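Local coordinates for 2-oxoglutarate-dependent dioxygenase DAO (Oryza sativa subsp. indica, PDB 6KUN), which probably catalyses the irreversible, iron- and 2-oxoglutarate-dependent oxidation of the auxin indole-3-acetic acid to inactive 2-oxoindole-3-acetic acid, at residues L24-C28 against K134-L139; Q220-R226 against H268-Y272. One frame throughout, in Å; residues are numbered along the deposited sequence.

Contact 1 comes first along the chain and closes before contact 2 opens. It joins helix 18-30 of the N-terminal region to the C-terminal part of the long helix 111-138. Contact 2 joins the end of helix 217-222 and the turn after it to the loop between strands 256-257 and 275-276. The two centres are about 14 Å apart, on the same side of the chain's centre. They touch through Trp222 of the second contact, whose CZ3 packs 4.0 Å from Leu139 CD1 and whose ring also meets Ala136. Helix 217-222 follows strand 211-215 of the eight-stranded sheet, so both contacts probably pack beside the jelly-roll dioxygenase core.

Contact 1 (L24-C28 against K134-L139); sequences LRDAC and KVAASL
Arg25 reaches Ser138 through a side chain that starts with CG opposite the backbone N (chi1 -180°) and bends at chi3. This turns the NE edge of the guanidinium to the Ser138 carbonyl. Two nitrogens then grip one atom side-on: NE of Arg25 donates to Ser138 O at 2.7 Å, and NH2 of Arg25 to the same Ser138 O at 3.0 Å. That oxygen lies close to the guanidinium plane. The NE bond is the straighter one, 159° at the hydrogen. The NH2 donor sits in the carbonyl plane, on a lone pair. Replacing Arg25 with an alanine would probably leave the Ser138 carbonyl without both these donors and open a gap beside Leu139 CD2, where Arg25 CG had packed.

Ser138 turns its own hydroxyl back into its helix, where OG donates to Val135 O at 2.7 Å. The CB of Arg25 rests 3.5 Å from that same Ser138 OG. The axes of segments 24-28 and 134-138 cross at -95°, 9.6 Å apart at their closest. Helix 18-30 belongs to the N-terminal region of this dioxygenase family, and it meets the long helix here, away from the annotated sites.

Beside this grip, Leu24 and Cys28 make the apolar part. Leu24 CD2 lies 4.0 Å from Lys134 CB and also touches Val135 CG2. Cys28 SG meets the same Val135 methyl at 4.1 Å. Phe34 of strand 33-37 packs on both Leu24 and Cys28. The Lys134 amine leads away to a salt bridge with Asp130.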
# COMPACT_ATOMS: atom_id res chain seq x y z
N LEU B 24 24.57 -0.56 -10.79
CA LEU B 24 23.64 0.18 -11.64
C LEU B 24 23.98 -0.02 -13.11
O LEU B 24 23.11 -0.37 -13.91
CB LEU B 24 23.70 1.68 -11.29
CG LEU B 24 22.92 2.62 -12.23
CD1 LEU B 24 21.54 2.11 -12.39
CD2 LEU B 24 22.92 4.03 -11.66
N ARG B 25 25.25 0.17 -13.47
CA ARG B 25 25.61 0.07 -14.89
C ARG B 25 25.40 -1.35 -15.38
O ARG B 25 24.87 -1.57 -16.48
CB ARG B 25 27.06 0.51 -15.10
CG ARG B 25 27.50 0.43 -16.60
CD ARG B 25 29.04 0.23 -16.76
NE ARG B 25 29.68 1.11 -15.82
CZ ARG B 25 30.45 0.73 -14.81
NH1 ARG B 25 30.77 -0.55 -14.59
NH2 ARG B 25 30.91 1.67 -13.99
N ASP B 26 25.74 -2.32 -14.53
CA ASP B 26 25.59 -3.70 -14.92
C ASP B 26 24.13 -4.07 -15.13
O ASP B 26 23.79 -4.79 -16.09
CB ASP B 26 26.22 -4.59 -13.85
CG ASP B 26 26.33 -6.00 -14.28
OD1 ASP B 26 27.15 -6.27 -15.19
OD2 ASP B 26 25.58 -6.84 -13.74
N ALA B 27 23.25 -3.56 -14.30
CA ALA B 27 21.82 -3.81 -14.50
C ALA B 27 21.34 -3.18 -15.80
O ALA B 27 20.60 -3.81 -16.55
CB ALA B 27 21.02 -3.28 -13.32
N CYS B 28 21.75 -1.96 -16.08
CA CYS B 28 21.37 -1.30 -17.32
C CYS B 28 21.92 -2.02 -18.55
O CYS B 28 21.24 -2.10 -19.59
CB CYS B 28 21.86 0.16 -17.29
SG CYS B 28 20.97 1.20 -16.13
N LYS B 134 22.88 9.65 -12.64
CA LYS B 134 23.65 8.56 -12.08
C LYS B 134 23.99 7.52 -13.14
O LYS B 134 25.11 7.00 -13.16
CB LYS B 134 22.90 7.93 -10.89
CG LYS B 134 22.87 8.88 -9.70
CD LYS B 134 22.03 8.33 -8.56
CE LYS B 134 22.39 9.00 -7.22
NZ LYS B 134 22.51 10.48 -7.30
N VAL B 135 23.06 7.23 -14.04
CA VAL B 135 23.36 6.33 -15.16
C VAL B 135 24.50 6.90 -16.00
O VAL B 135 25.48 6.20 -16.29
CB VAL B 135 22.10 6.07 -16.01
CG1 VAL B 135 22.46 5.38 -17.32
CG2 VAL B 135 21.16 5.19 -15.23
N ALA B 136 24.39 8.18 -16.38
CA ALA B 136 25.48 8.85 -17.11
C ALA B 136 26.82 8.79 -16.37
O ALA B 136 27.87 8.58 -16.99
CB ALA B 136 25.08 10.30 -17.38
N ALA B 137 26.81 8.99 -15.06
CA ALA B 137 28.05 8.92 -14.31
C ALA B 137 28.62 7.50 -14.29
O ALA B 137 29.84 7.32 -14.25
CB ALA B 137 27.84 9.43 -12.88
N SER B 138 27.76 6.48 -14.31
CA SER B 138 28.25 5.11 -14.34
C SER B 138 29.00 4.78 -15.64
O SER B 138 29.72 3.78 -15.69
CB SER B 138 27.10 4.13 -14.13
OG SER B 138 26.38 3.89 -15.31
N LEU B 139 28.84 5.59 -16.67
CA LEU B 139 29.58 5.45 -17.92
C LEU B 139 30.71 6.44 -18.02
O LEU B 139 31.20 6.71 -19.14
CB LEU B 139 28.64 5.65 -19.10
CG LEU B 139 27.43 4.71 -19.17
CD1 LEU B 139 26.42 5.17 -20.22
CD2 LEU B 139 27.89 3.30 -19.43

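Contact 2 (Q220-R226 against H268-Y272); sequences QAWSNGR and HPRRY
Gln220 meets Tyr272 at the phenol end of the ring. Its CG lies 3.4 Å from Tyr272 OH, and the side chains cross at about a right angle. Ala221 comes next, with its CB 3.9 Å from Tyr272 CD2. The tyrosine thus packs against Gln220 and Ala221 in the last turn of helix 217-222.

The helix ends in a Schellman motif, with Asn224 at the C-prime position and positive phi. Gly225 N returns to Gln220 O, and Asn224 N to Ala221 O. A type I' turn runs from Ser223 to Arg226. Asn224 carries the polar part of the contact. Its CG stands opposite the backbone N (chi1 -162°), which sends the amide to the backbone of 268-272. OD1 of Asn224 accepts from Arg271 N at 2.8 Å, in the carbonyl plane and with an angle of 157° at the hydrogen. ND2 of Asn224 gives a weak bond to Pro269 O at 3.4 Å; it also hydrogen-bonds Leu263 O.

Gly225 packs on one face of the Arg271 guanidinium, its CA 3.8 Å from Arg271 NH2. At these backbone angles a CB would be jammed against the carbonyl O of Asn224, and would probably also crowd that guanidinium. Arg226 ends the segment. Its CZ lies over one face of the His268 ring, 3.9 Å from His268 CG, with the planes 50° apart. His268 is poorly ordered.

Asp265 bonds both to the Arg226 guanidinium, as a salt bridge, and to His268 N. This carboxylate probably offsets the arginine's charge and helps keep it beside the imidazole. The Asn224 amide, chiefly through OD1 and weakly through ND2, probably holds the 268-272 backbone to the helix end.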
# COMPACT_ATOMS: atom_id res chain seq x y z
N GLN B 220 19.53 3.08 -25.52
CA GLN B 220 20.44 2.19 -26.25
C GLN B 220 21.24 2.97 -27.28
O GLN B 220 22.43 2.73 -27.46
CB GLN B 220 19.62 1.07 -26.91
CG GLN B 220 20.17 0.42 -28.19
CD GLN B 220 21.30 -0.57 -27.94
OE1 GLN B 220 21.62 -0.93 -26.78
NE2 GLN B 220 21.94 -0.99 -29.02
N ALA B 221 20.62 3.94 -27.95
CA ALA B 221 21.31 4.68 -28.99
C ALA B 221 22.25 5.73 -28.40
O ALA B 221 23.41 5.84 -28.80
CB ALA B 221 20.31 5.31 -29.97
N TRP B 222 21.78 6.51 -27.44
CA TRP B 222 22.63 7.49 -26.78
C TRP B 222 23.83 6.85 -26.09
O TRP B 222 24.89 7.47 -25.98
CB TRP B 222 21.78 8.25 -25.76
CG TRP B 222 22.48 9.25 -24.93
CD1 TRP B 222 22.57 10.60 -25.17
CD2 TRP B 222 23.15 9.00 -23.72
NE1 TRP B 222 23.29 11.19 -24.17
CE2 TRP B 222 23.65 10.24 -23.25
CE3 TRP B 222 23.38 7.86 -22.95
CZ2 TRP B 222 24.36 10.35 -22.07
CZ3 TRP B 222 24.08 7.97 -21.78
CH2 TRP B 222 24.57 9.21 -21.35
N SER B 223 23.68 5.62 -25.61
CA SER B 223 24.78 4.98 -24.89
C SER B 223 25.72 4.23 -25.82
O SER B 223 26.60 3.51 -25.35
CB SER B 223 24.21 4.05 -23.84
OG SER B 223 23.68 2.88 -24.44
N ASN B 224 25.52 4.37 -27.12
CA ASN B 224 26.26 3.65 -28.14
C ASN B 224 26.18 2.15 -27.97
O ASN B 224 27.18 1.46 -28.13
CB ASN B 224 27.73 4.07 -28.19
CG ASN B 224 28.36 3.67 -29.49
OD1 ASN B 224 27.78 3.85 -30.54
ND2 ASN B 224 29.51 3.02 -29.41
N GLY B 225 25.01 1.66 -27.61
CA GLY B 225 24.83 0.23 -27.45
C GLY B 225 25.11 -0.31 -26.07
O GLY B 225 24.91 -1.51 -25.85
N ARG B 226 25.55 0.51 -25.13
CA ARG B 226 25.98 0.01 -23.83
C ARG B 226 24.84 -0.22 -22.85
O ARG B 226 24.98 -1.00 -21.90
CB ARG B 226 26.99 1.00 -23.23
CG ARG B 226 28.30 1.02 -23.97
CD ARG B 226 29.20 2.14 -23.51
NE ARG B 226 30.42 2.13 -24.31
CZ ARG B 226 31.41 1.25 -24.14
NH1 ARG B 226 31.31 0.33 -23.18
NH2 ARG B 226 32.48 1.29 -24.91
N HIS B 268 34.22 -0.65 -29.27
CA HIS B 268 32.80 -0.35 -29.42
C HIS B 268 32.69 0.86 -30.35
O HIS B 268 32.65 2.01 -29.89
CB HIS B 268 32.13 -0.07 -28.08
CG HIS B 268 32.28 -1.19 -27.09
ND1 HIS B 268 33.41 -1.36 -26.31
CD2 HIS B 268 31.44 -2.20 -26.75
CE1 HIS B 268 33.26 -2.42 -25.54
NE2 HIS B 268 32.08 -2.95 -25.78
N PRO B 269 32.69 0.65 -31.67
CA PRO B 269 32.57 1.78 -32.61
C PRO B 269 31.13 2.27 -32.70
O PRO B 269 30.18 1.57 -32.37
CB PRO B 269 33.03 1.18 -33.94
CG PRO B 269 32.69 -0.28 -33.83
CD PRO B 269 32.80 -0.66 -32.36
N ARG B 270 31.00 3.49 -33.19
CA ARG B 270 29.72 4.19 -33.25
C ARG B 270 28.64 3.39 -33.96
O ARG B 270 28.74 3.08 -35.15
CB ARG B 270 29.96 5.51 -33.96
CG ARG B 270 28.69 6.35 -34.13
CD ARG B 270 28.96 7.80 -33.80
NE ARG B 270 27.78 8.64 -34.00
CZ ARG B 270 26.62 8.46 -33.39
NH1 ARG B 270 26.45 7.46 -32.53
NH2 ARG B 270 25.61 9.28 -33.64
N ARG B 271 27.57 3.07 -33.22
CA ARG B 271 26.57 2.10 -33.65
C ARG B 271 25.46 2.71 -34.50
O ARG B 271 25.00 2.07 -35.44
CB ARG B 271 25.93 1.41 -32.43
CG ARG B 271 26.88 0.52 -31.64
CD ARG B 271 26.87 -0.92 -32.13
NE ARG B 271 26.12 -1.81 -31.25
CZ ARG B 271 26.50 -2.15 -30.02
NH1 ARG B 271 27.62 -1.64 -29.51
NH2 ARG B 271 25.76 -2.97 -29.29
N TYR B 272 25.04 3.93 -34.20
CA TYR B 272 23.85 4.50 -34.81
C TYR B 272 24.18 5.86 -35.38
O TYR B 272 24.97 6.61 -34.79
CB TYR B 272 22.71 4.60 -33.81
CG TYR B 272 22.35 3.28 -33.15
CD1 TYR B 272 21.56 2.35 -33.80
CD2 TYR B 272 22.78 2.98 -31.88
CE1 TYR B 272 21.20 1.17 -33.20
CE2 TYR B 272 22.46 1.78 -31.27
CZ TYR B 272 21.64 0.90 -31.94
OH TYR B 272 21.31 -0.31 -31.34